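Local coordinates for nucleoprotein (Human coronavirus NL63, PDB 5N4K) that probably packages the viral genomic RNA into a helical ribonucleocapsid, this chain being its N-terminal, RNA-binding domain, at residues 29-33 with 53-57; 46-51 with 143-147; 63-69 with 85-91. All blocks are in the same frame, centred on the assembly; numbering follows the deposited sequence.

Coming from the N terminus, the chain first passes 29-33, just ahead of strand 35-37, and interaction 1 closes the loop that brings 53-57 back against it. Within that loop lies 46-51, which packs against 143-147 near the C-terminal end; interaction 2 therefore crosses interaction 1 along the chain. Interaction 3, the hairpin pairing of 63-69 with 85-91, follows interaction 1 in series and is nested inside the long loop that interaction 2 closes. Its strands are inner strands of the antiparallel sheet. Tyr32 and Ser30 bond to Tyr90 and Phe88, and Leu51 to Trp66, so both other contacts are fastened to the hairpin.

Interaction 1 (29-33 with 53-57)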
loop_
_atom_site.group_PDB
_atom_site.type_symbol
_atom_site.label_atom_id
_atom_site.label_comp_id
_atom_site.label_asym_id
_atom_site.label_seq_id
_atom_site.Cartn_x
_atom_site.Cartn_y
_atom_site.Cartn_z
ATOM N N PRO A 29 -5.750 1.852 8.750
ATOM C CA PRO A 29 -6.981 1.301 8.227
ATOM C C PRO A 29 -7.921 2.378 7.704
ATOM O O PRO A 29 -7.892 3.507 8.122
ATOM C CB PRO A 29 -7.649 0.634 9.477
ATOM C CG PRO A 29 -6.905 1.025 10.619
ATOM C CD PRO A 29 -5.795 1.967 10.254
ATOM N N SER A 30 -8.784 1.966 6.794
ATOM C CA SER A 30 -9.831 2.825 6.220
ATOM C C SER A 30 -10.996 2.907 7.171
ATOM O O SER A 30 -11.323 1.965 7.860
ATOM C CB SER A 30 -10.277 2.221 4.905
ATOM O OG SER A 30 -11.389 2.860 4.294
ATOM N N PHE A 31 -11.657 4.041 7.154
ATOM C CA PHE A 31 -12.927 4.181 7.872
ATOM C C PHE A 31 -13.997 3.289 7.299
ATOM O O PHE A 31 -15.053 3.075 7.995
ATOM C CB PHE A 31 -13.430 5.606 7.848
ATOM C CG PHE A 31 -12.672 6.553 8.713
ATOM C CD1 PHE A 31 -12.882 6.550 10.064
ATOM C CD2 PHE A 31 -11.775 7.488 8.236
ATOM C CE1 PHE A 31 -12.188 7.359 10.921
ATOM C CE2 PHE A 31 -11.066 8.336 9.092
ATOM C CZ PHE A 31 -11.268 8.268 10.480
ATOM N N TYR A 32 -13.869 2.811 6.070
ATOM C CA TYR A 32 -14.924 2.139 5.363
ATOM C C TYR A 32 -14.552 0.726 4.947
ATOM O O TYR A 32 -13.394 0.437 4.715
ATOM C CB TYR A 32 -15.351 2.925 4.095
ATOM C CG TYR A 32 -15.785 4.297 4.426
ATOM C CD1 TYR A 32 -17.076 4.551 4.948
ATOM C CD2 TYR A 32 -14.919 5.419 4.305
ATOM C CE1 TYR A 32 -17.469 5.809 5.377
ATOM C CE2 TYR A 32 -15.272 6.670 4.731
ATOM C CZ TYR A 32 -16.532 6.860 5.266
ATOM O OH TYR A 32 -17.004 8.070 5.615
ATOM N N MET A 33 -15.554 -0.150 4.827
ATOM C CA MET A 33 -15.379 -1.382 4.124
ATOM C C MET A 33 -14.882 -1.149 2.710
ATOM O O MET A 33 -15.220 -0.126 2.098
ATOM C CB MET A 33 -16.722 -2.185 4.093
ATOM C CG MET A 33 -17.074 -2.789 5.481
ATOM S SD MET A 33 -15.913 -3.976 6.120
ATOM C CE MET A 33 -16.230 -5.397 5.048
ATOM N N PRO A 53 -17.365 8.229 -0.194
ATOM C CA PRO A 53 -18.353 7.811 0.831
ATOM C C PRO A 53 -18.880 8.968 1.554
ATOM O O PRO A 53 -18.242 9.952 1.825
ATOM C CB PRO A 53 -17.545 6.938 1.773
ATOM C CG PRO A 53 -16.436 6.445 0.972
ATOM C CD PRO A 53 -16.080 7.534 -0.049
ATOM N N ILE A 54 -20.153 8.865 1.951
ATOM C CA ILE A 54 -20.839 9.915 2.704
ATOM C C ILE A 54 -20.721 9.751 4.243
ATOM O O ILE A 54 -20.677 8.639 4.685
ATOM C CB ILE A 54 -22.374 9.888 2.319
ATOM C CG1 ILE A 54 -22.577 10.236 0.831
ATOM C CG2 ILE A 54 -23.214 10.792 3.206
ATOM C CD1 ILE A 54 -23.923 9.793 0.292
ATOM N N GLY A 55 -20.626 10.851 4.963
ATOM C CA GLY A 55 -20.916 10.933 6.429
ATOM C C GLY A 55 -19.815 11.396 7.366
ATOM O O GLY A 55 -19.989 11.353 8.565
ATOM N N LYS A 56 -18.653 11.868 6.836
ATOM C CA LYS A 56 -17.619 12.464 7.663
ATOM C C LYS A 56 -17.126 13.724 6.966
ATOM O O LYS A 56 -17.064 13.749 5.762
ATOM C CB LYS A 56 -16.443 11.531 7.889
ATOM C CG LYS A 56 -16.743 10.152 8.454
ATOM C CD LYS A 56 -15.498 9.287 8.698
ATOM C CE LYS A 56 -14.387 9.954 9.432
ATOM N NZ LYS A 56 -14.618 9.993 10.882
ATOM N N GLY A 57 -16.778 14.658 7.790
ATOM C CA GLY A 57 -16.093 15.870 7.299
ATOM C C GLY A 57 -17.019 16.921 6.841
ATOM O O GLY A 57 -18.216 16.703 6.669
HETATM O O HOH W 1 -19.250 8.225 7.270
#
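Lys56 lays the end of its side chain over one face of the Phe31 ring. CE sits almost exactly above the centre, 3.5 Å from the ring centroid, a CH-pi contact. NZ lies a little farther along, at 3.9 Å from the same centroid, and makes a cation-pi interaction. The two side chains meet at about a right angle, and the bends at chi3 (48°) and chi4 (80°) bring CE and NZ over the ring.

Next to this pair, Pro53 covers Tyr32. Its CB lies over the centre of the tyrosine ring, 3.6 Å from the centroid, and the opposite face of that ring carries CB of Phe31 toward its rim, so the tyrosine is held between its own neighbour and the proline. Lys56 CG passes 3.5 Å from Tyr32 OH as the two side chains run antiparallel past one another.

Two loops of the coronavirus N-terminal domain meet here, one leading into strand 35-37 and the other into strand 63-73, and they are joined through side chains and a water. That water lies in the plane of the Tyr32 ring at its edge, 2.8 Å from Tyr32 OH, and donates to Ile54 O at 3.0 Å. The hydroxyl is also hydrogen-bonded to Tyr90 OH of strand 80-90.

Further back along 29-33, Ser30 OG accepts the backbone N-H of Tyr32 at 3.1 Å in an ST turn, and also bonds to Phe88 O. Phe31 and Met33 are tied to Leu133 by backbone hydrogen bonds.

Interaction 2 (46-51 with 143-147); sequences VIPRNL and PELSV. With SO4 (sulfate ion), chain J; SO4 (sulfate ion), chain G.
Leu145 reaches from the edge strand 145-147 into the apolar side of 46-51. Its CB points toward that segment, and with CG anti to the carbonyl carbon (chi1 -64°) and chi2 at -178° the branch is carried inward and divides between two sets of partners. CD1 meets Leu51 CD2 at 3.9 Å, the two leucines touching tip to tip, and lies 4.0 Å from CG1 of Ile47, whose side chain it crosses at about a right angle. Pro48 CD is a looser neighbour of the same methyl. CD2, the second methyl, packs 4.1 Å from Val46 CG2.

The other methyl of Val46, CG1, lies against the Glu144 side chain, 3.8 Å from CD, with CB and CG of the glutamate close by. The first torsion of Glu144 directs CG to the valine, and a bend at chi2 (85°) folds CD back over CG1, while OE2 forms a salt bridge with Lys41.

Beyond the apolar cluster, 46-51 turns at its outer end: a type I beta turn runs from Pro48 to Leu51, closed by Leu51 N to Pro48 O. Arg49 on this turn holds two sulfate ions, probably from the crystallisation liquor. Its NE donates at 2.9 Å to O2 of the chain G sulfate, in the guanidinium plane, and NH2 donates at 2.7 Å to O3 of the chain J sulfate, to which NH1 adds a weaker bond.

Helix 43-46 ends at the contact, Ile47 being the first residue to leave helical angles. Ile47 also packs on Val109 and Val111 of outermost strand 108-112, while Leu145, on outermost strand 145-147, touches Val37 and Leu51 touches Leu35 of strand 35-37; the cluster lies between these two sides.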
loop_
_atom_site.group_PDB
_atom_site.type_symbol
_atom_site.label_atom_id
_atom_site.label_comp_id
_atom_site.label_asym_id
_atom_site.label_seq_id
_atom_site.Cartn_x
_atom_site.Cartn_y
_atom_site.Cartn_z
ATOM N N VAL A 46 -13.282 2.344 -13.837
ATOM C CA VAL A 46 -14.586 2.108 -13.388
ATOM C C VAL A 46 -15.078 2.933 -12.238
ATOM O O VAL A 46 -16.274 3.073 -11.981
ATOM C CB VAL A 46 -14.951 0.616 -13.173
ATOM C CG1 VAL A 46 -14.809 -0.161 -14.517
ATOM C CG2 VAL A 46 -14.183 0.016 -12.070
ATOM N N ILE A 47 -14.156 3.461 -11.423
ATOM C CA ILE A 47 -14.559 4.186 -10.282
ATOM C C ILE A 47 -14.880 5.618 -10.676
ATOM O O ILE A 47 -13.989 6.332 -11.211
ATOM C CB ILE A 47 -13.395 4.191 -9.225
ATOM C CG1 ILE A 47 -13.180 2.786 -8.683
ATOM C CG2 ILE A 47 -13.621 5.257 -8.150
ATOM C CD1 ILE A 47 -11.916 2.595 -7.852
ATOM N N PRO A 48 -16.135 6.085 -10.508
ATOM C CA PRO A 48 -16.494 7.471 -10.929
ATOM C C PRO A 48 -15.662 8.529 -10.210
ATOM O O PRO A 48 -15.228 8.351 -9.070
ATOM C CB PRO A 48 -17.963 7.597 -10.562
ATOM C CG PRO A 48 -18.420 6.163 -10.575
ATOM C CD PRO A 48 -17.323 5.374 -9.989
ATOM N N ARG A 49 -15.498 9.699 -10.893
ATOM C CA ARG A 49 -14.731 10.820 -10.414
ATOM C C ARG A 49 -15.129 11.258 -9.065
ATOM O O ARG A 49 -14.305 11.853 -8.343
ATOM C CB ARG A 49 -14.884 11.988 -11.392
ATOM C CG ARG A 49 -16.274 12.661 -11.372
ATOM C CD ARG A 49 -16.548 13.767 -12.326
ATOM N NE ARG A 49 -17.893 14.218 -12.119
ATOM C CZ ARG A 49 -18.274 15.097 -11.239
ATOM N NH1 ARG A 49 -17.387 15.788 -10.546
ATOM N NH2 ARG A 49 -19.567 15.332 -11.058
ATOM N N ASN A 50 -16.415 11.084 -8.667
ATOM C CA ASN A 50 -16.945 11.644 -7.487
ATOM C C ASN A 50 -17.461 10.568 -6.508
ATOM O O ASN A 50 -18.296 10.869 -5.649
ATOM C CB ASN A 50 -18.112 12.620 -7.782
ATOM C CG ASN A 50 -19.172 11.960 -8.638
ATOM O OD1 ASN A 50 -19.016 10.969 -9.304
ATOM N ND2 ASN A 50 -20.324 12.715 -8.695
ATOM N N LEU A 51 -16.835 9.390 -6.536
ATOM C CA LEU A 51 -17.260 8.257 -5.660
ATOM C C LEU A 51 -16.590 8.442 -4.320
ATOM O O LEU A 51 -15.614 7.731 -3.965
ATOM C CB LEU A 51 -16.936 6.978 -6.317
ATOM C CG LEU A 51 -17.597 5.751 -5.561
ATOM C CD1 LEU A 51 -19.095 5.706 -5.862
ATOM C CD2 LEU A 51 -16.982 4.446 -5.926
ATOM N N PRO A 143 -21.693 -1.180 -12.572
ATOM C CA PRO A 143 -21.904 -2.633 -12.471
ATOM C C PRO A 143 -20.695 -3.399 -11.970
ATOM O O PRO A 143 -20.821 -4.454 -11.341
ATOM C CB PRO A 143 -22.239 -3.004 -13.907
ATOM C CG PRO A 143 -22.776 -1.839 -14.503
ATOM C CD PRO A 143 -22.029 -0.656 -13.918
ATOM N N GLU A 144 -19.496 -2.870 -12.199
ATOM C CA GLU A 144 -18.245 -3.575 -11.811
ATOM C C GLU A 144 -17.839 -3.401 -10.360
ATOM O O GLU A 144 -16.889 -4.049 -9.957
ATOM C CB GLU A 144 -17.125 -3.042 -12.684
ATOM C CG GLU A 144 -17.297 -3.187 -14.184
ATOM C CD GLU A 144 -18.095 -2.065 -14.856
ATOM O OE1 GLU A 144 -18.659 -1.112 -14.195
ATOM O OE2 GLU A 144 -18.187 -2.244 -16.119
ATOM N N LEU A 145 -18.535 -2.590 -9.612
ATOM C CA LEU A 145 -18.239 -2.307 -8.223
ATOM C C LEU A 145 -19.343 -2.847 -7.258
ATOM O O LEU A 145 -20.531 -2.708 -7.552
ATOM C CB LEU A 145 -18.100 -0.788 -7.940
ATOM C CG LEU A 145 -16.935 -0.141 -8.663
ATOM C CD1 LEU A 145 -16.922 1.318 -8.227
ATOM C CD2 LEU A 145 -15.623 -0.763 -8.273
ATOM N N SER A 146 -18.903 -3.474 -6.180
ATOM C CA SER A 146 -19.847 -3.891 -5.112
ATOM C C SER A 146 -19.237 -3.758 -3.765
ATOM O O SER A 146 -18.007 -3.792 -3.609
ATOM C CB SER A 146 -20.255 -5.364 -5.389
ATOM O OG SER A 146 -19.199 -6.242 -5.280
ATOM N N VAL A 147 -20.057 -3.521 -2.775
ATOM C CA VAL A 147 -19.529 -3.408 -1.437
ATOM C C VAL A 147 -19.204 -4.790 -0.898
ATOM O O VAL A 147 -19.960 -5.773 -1.100
ATOM C CB VAL A 147 -20.482 -2.716 -0.488
ATOM C CG1 VAL A 147 -19.905 -2.717 0.910
ATOM C CG2 VAL A 147 -20.847 -1.339 -0.964
HETATM S S SO4 J . -20.736 15.916 -7.703
HETATM O O1 SO4 J . -21.326 14.674 -8.211
HETATM O O2 SO4 J . -21.823 16.902 -7.571
HETATM O O3 SO4 J . -19.654 16.481 -8.562
HETATM O O4 SO4 J . -19.959 15.659 -6.595
HETATM S S SO4 G . -18.780 11.483 -14.921
HETATM O O1 SO4 G . -19.622 11.329 -16.118
HETATM O O2 SO4 G . -19.309 12.523 -13.947
HETATM O O3 SO4 G . -18.584 10.215 -14.085
HETATM O O4 SO4 G . -17.427 11.607 -15.396
#

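Interaction 3 (63-69 with 85-91). With SO4 (sulfate ion), chain F.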
loop_
_atom_site.group_PDB
_atom_site.type_symbol
_atom_site.label_atom_id
_atom_site.label_comp_id
_atom_site.label_asym_id
_atom_site.label_seq_id
_atom_site.Cartn_x
_atom_site.Cartn_y
_atom_site.Cartn_z
ATOM N N ILE A 63 -13.159 14.415 -0.433
ATOM C CA ILE A 63 -12.094 14.258 -1.423
ATOM C C ILE A 63 -11.090 13.202 -0.872
ATOM O O ILE A 63 -10.802 13.197 0.326
ATOM C CB ILE A 63 -11.420 15.635 -1.683
ATOM C CG1 ILE A 63 -10.311 15.490 -2.720
ATOM C CG2 ILE A 63 -10.951 16.296 -0.400
ATOM C CD1 ILE A 63 -9.961 16.865 -3.316
ATOM N N GLY A 64 -10.540 12.394 -1.775
ATOM C CA GLY A 64 -9.546 11.440 -1.346
ATOM C C GLY A 64 -9.249 10.494 -2.451
ATOM O O GLY A 64 -9.254 10.822 -3.633
ATOM N N TYR A 65 -8.921 9.251 -2.040
ATOM C CA TYR A 65 -8.533 8.230 -3.018
ATOM C C TYR A 65 -8.979 6.831 -2.606
ATOM O O TYR A 65 -9.161 6.568 -1.411
ATOM C CB TYR A 65 -6.953 8.212 -3.291
ATOM C CG TYR A 65 -6.147 7.979 -2.012
ATOM C CD1 TYR A 65 -5.837 8.995 -1.128
ATOM C CD2 TYR A 65 -5.727 6.689 -1.662
ATOM C CE1 TYR A 65 -5.087 8.775 0.044
ATOM C CE2 TYR A 65 -5.000 6.466 -0.530
ATOM C CZ TYR A 65 -4.703 7.481 0.324
ATOM O OH TYR A 65 -4.052 7.202 1.507
ATOM N N TRP A 66 -9.108 5.999 -3.629
ATOM C CA TRP A 66 -9.269 4.535 -3.476
ATOM C C TRP A 66 -7.941 3.881 -3.776
ATOM O O TRP A 66 -7.361 4.127 -4.786
ATOM C CB TRP A 66 -10.366 4.032 -4.362
ATOM C CG TRP A 66 -11.730 4.488 -4.021
ATOM C CD1 TRP A 66 -12.351 5.628 -4.466
ATOM C CD2 TRP A 66 -12.672 3.869 -3.128
ATOM N NE1 TRP A 66 -13.578 5.737 -3.954
ATOM C CE2 TRP A 66 -13.815 4.684 -3.106
ATOM C CE3 TRP A 66 -12.626 2.749 -2.327
ATOM C CZ2 TRP A 66 -14.933 4.355 -2.330
ATOM C CZ3 TRP A 66 -13.734 2.415 -1.528
ATOM C CH2 TRP A 66 -14.841 3.216 -1.533
ATOM N N ASN A 67 -7.482 3.053 -2.856
ATOM C CA ASN A 67 -6.180 2.361 -2.972
ATOM C C ASN A 67 -6.456 0.878 -3.368
ATOM O O ASN A 67 -7.183 0.189 -2.650
ATOM C CB ASN A 67 -5.445 2.398 -1.624
ATOM C CG ASN A 67 -4.001 2.134 -1.756
ATOM O OD1 ASN A 67 -3.382 2.579 -2.690
ATOM N ND2 ASN A 67 -3.474 1.415 -0.786
ATOM N N VAL A 68 -5.900 0.476 -4.452
ATOM C CA VAL A 68 -6.075 -0.895 -4.940
ATOM C C VAL A 68 -5.247 -1.884 -4.179
ATOM O O VAL A 68 -4.031 -1.667 -4.002
ATOM C CB VAL A 68 -5.795 -0.925 -6.438
ATOM C CG1 VAL A 68 -5.835 -2.355 -7.018
ATOM C CG2 VAL A 68 -6.650 -0.015 -7.270
ATOM N N GLN A 69 -5.888 -2.976 -3.802
ATOM C CA GLN A 69 -5.276 -4.178 -3.174
ATOM C C GLN A 69 -5.400 -5.331 -4.216
ATOM O O GLN A 69 -6.524 -5.760 -4.500
ATOM C CB GLN A 69 -6.084 -4.497 -1.909
ATOM C CG GLN A 69 -5.651 -5.754 -1.092
ATOM C CD GLN A 69 -6.657 -6.341 -0.152
ATOM O OE1 GLN A 69 -7.649 -5.722 0.266
ATOM N NE2 GLN A 69 -6.387 -7.584 0.259
ATOM N N LYS A 85 -9.603 -5.539 -4.411
ATOM C CA LYS A 85 -10.354 -4.699 -3.534
ATOM C C LYS A 85 -9.787 -3.268 -3.598
ATOM O O LYS A 85 -8.655 -3.048 -3.974
ATOM C CB LYS A 85 -10.342 -5.190 -2.096
ATOM C CG LYS A 85 -11.272 -6.395 -1.874
ATOM C CD LYS A 85 -11.107 -6.943 -0.464
ATOM C CE LYS A 85 -11.968 -8.180 -0.386
ATOM N NZ LYS A 85 -11.757 -8.905 0.908
ATOM N N VAL A 86 -10.656 -2.312 -3.304
ATOM C CA VAL A 86 -10.239 -0.919 -3.149
ATOM C C VAL A 86 -10.700 -0.391 -1.809
ATOM O O VAL A 86 -11.842 -0.636 -1.383
ATOM C CB VAL A 86 -10.741 -0.027 -4.321
ATOM C CG1 VAL A 86 -10.010 -0.346 -5.607
ATOM C CG2 VAL A 86 -12.261 -0.119 -4.532
ATOM N N HIS A 87 -9.840 0.377 -1.146
ATOM C CA HIS A 87 -10.182 0.986 0.150
ATOM C C HIS A 87 -10.065 2.502 0.055
ATOM O O HIS A 87 -9.087 3.015 -0.534
ATOM C CB HIS A 87 -9.207 0.488 1.234
ATOM C CG HIS A 87 -9.173 -0.987 1.441
ATOM N ND1 HIS A 87 -9.820 -1.566 2.485
ATOM C CD2 HIS A 87 -8.548 -1.930 0.765
ATOM C CE1 HIS A 87 -9.662 -2.870 2.408
ATOM N NE2 HIS A 87 -8.878 -3.130 1.392
ATOM N N PHE A 88 -11.023 3.212 0.660
ATOM C CA PHE A 88 -11.062 4.661 0.515
ATOM C C PHE A 88 -10.364 5.327 1.677
ATOM O O PHE A 88 -10.550 4.957 2.868
ATOM C CB PHE A 88 -12.530 5.144 0.541
ATOM C CG PHE A 88 -12.604 6.650 0.556
ATOM C CD1 PHE A 88 -12.473 7.342 -0.636
ATOM C CD2 PHE A 88 -12.752 7.347 1.722
ATOM C CE1 PHE A 88 -12.459 8.728 -0.655
ATOM C CE2 PHE A 88 -12.733 8.743 1.733
ATOM C CZ PHE A 88 -12.571 9.404 0.546
ATOM N N TYR A 89 -9.637 6.387 1.375
ATOM C CA TYR A 89 -8.999 7.236 2.356
ATOM C C TYR A 89 -9.170 8.685 1.934
ATOM O O TYR A 89 -9.023 9.054 0.795
ATOM C CB TYR A 89 -7.502 6.919 2.430
ATOM C CG TYR A 89 -7.203 5.504 2.820
ATOM C CD1 TYR A 89 -7.069 4.520 1.857
ATOM C CD2 TYR A 89 -7.028 5.187 4.169
ATOM C CE1 TYR A 89 -6.798 3.180 2.237
ATOM C CE2 TYR A 89 -6.785 3.875 4.496
ATOM C CZ TYR A 89 -6.702 2.973 3.553
ATOM O OH TYR A 89 -6.395 1.593 3.907
ATOM N N TYR A 90 -9.453 9.544 2.918
ATOM C CA TYR A 90 -9.521 10.986 2.682
ATOM C C TYR A 90 -8.162 11.526 2.292
ATOM O O TYR A 90 -7.129 11.047 2.749
ATOM C CB TYR A 90 -10.083 11.672 3.962
ATOM C CG TYR A 90 -11.552 11.290 4.235
ATOM C CD1 TYR A 90 -12.580 11.980 3.590
ATOM C CD2 TYR A 90 -11.898 10.336 5.149
ATOM C CE1 TYR A 90 -13.911 11.633 3.772
ATOM C CE2 TYR A 90 -13.180 9.962 5.371
ATOM C CZ TYR A 90 -14.173 10.613 4.669
ATOM O OH TYR A 90 -15.499 10.234 4.870
ATOM N N LEU A 91 -8.186 12.609 1.571
ATOM C CA LEU A 91 -6.962 13.279 1.153
ATOM C C LEU A 91 -6.120 13.646 2.379
ATOM O O LEU A 91 -6.603 14.187 3.345
ATOM C CB LEU A 91 -7.301 14.542 0.316
ATOM C CG LEU A 91 -6.097 15.281 -0.265
ATOM C CD1 LEU A 91 -5.321 14.490 -1.260
ATOM C CD2 LEU A 91 -6.679 16.517 -0.965
HETATM S S SO4 F . -8.615 -10.539 1.361
HETATM O O1 SO4 F . -8.302 -11.456 0.247
HETATM O O2 SO4 F . -9.181 -9.260 0.902
HETATM O O3 SO4 F . -7.299 -10.165 1.881
HETATM O O4 SO4 F . -9.577 -11.082 2.363
HETATM O O HOH W 2 -5.171 0.150 1.318
#
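Tyr65 and Tyr89 form a hydrogen-bonded pair of an antiparallel ladder, each N donating to the other's O at 2.8 Å. Asn67 with His87 and Gln69 with Lys85 repeat this doubly bonded pattern, and Leu91 N to Ile63 O extends it past the end of the strand. Between them come the non-hydrogen-bonded pairs, Gly64 with Tyr90, Trp66 with Phe88 and Val68 with Val86, where CA-H...O contacts fill in. The strands run at 152° to each other.

Aromatic packing occupies both faces. On one, Phe88 CB sits over the six-membered ring of Trp66, 3.5 Å from its centroid, and the Phe88 edge is turned toward the face of the indole's five-membered ring with the planes 63° apart. On the other, the first torsion of Tyr65, chi1 58°, sets CG between its backbone N and carbonyl carbon and brings the ring across to Tyr89, whose CB lies over its face, 3.5 Å from Tyr65 CZ. The planes of the two tyrosine rings are only modestly inclined, but the offset leaves little overlap.

Polar side chains gather at the Lys85 end. His87 NE2 donates to Gln69 OE1 at 3.1 Å, nearly straight and with the oxygen in the imidazole plane, which would help fix the amide's orientation. Gln69 NE2 then faces a sulfate, probably from the crystallisation liquor, bonding to its O3 at 3.2 Å, and Lys85 NZ reaches O2 of the same ion at 2.6 Å. Arg71 NE also bonds to this sulfate; such an anion site is consistent with an RNA-binding surface.

The hairpin fills two inner places of the sheet: strand 63-73 is flanked by strand 108-112, and strand 80-90 by strand 35-37.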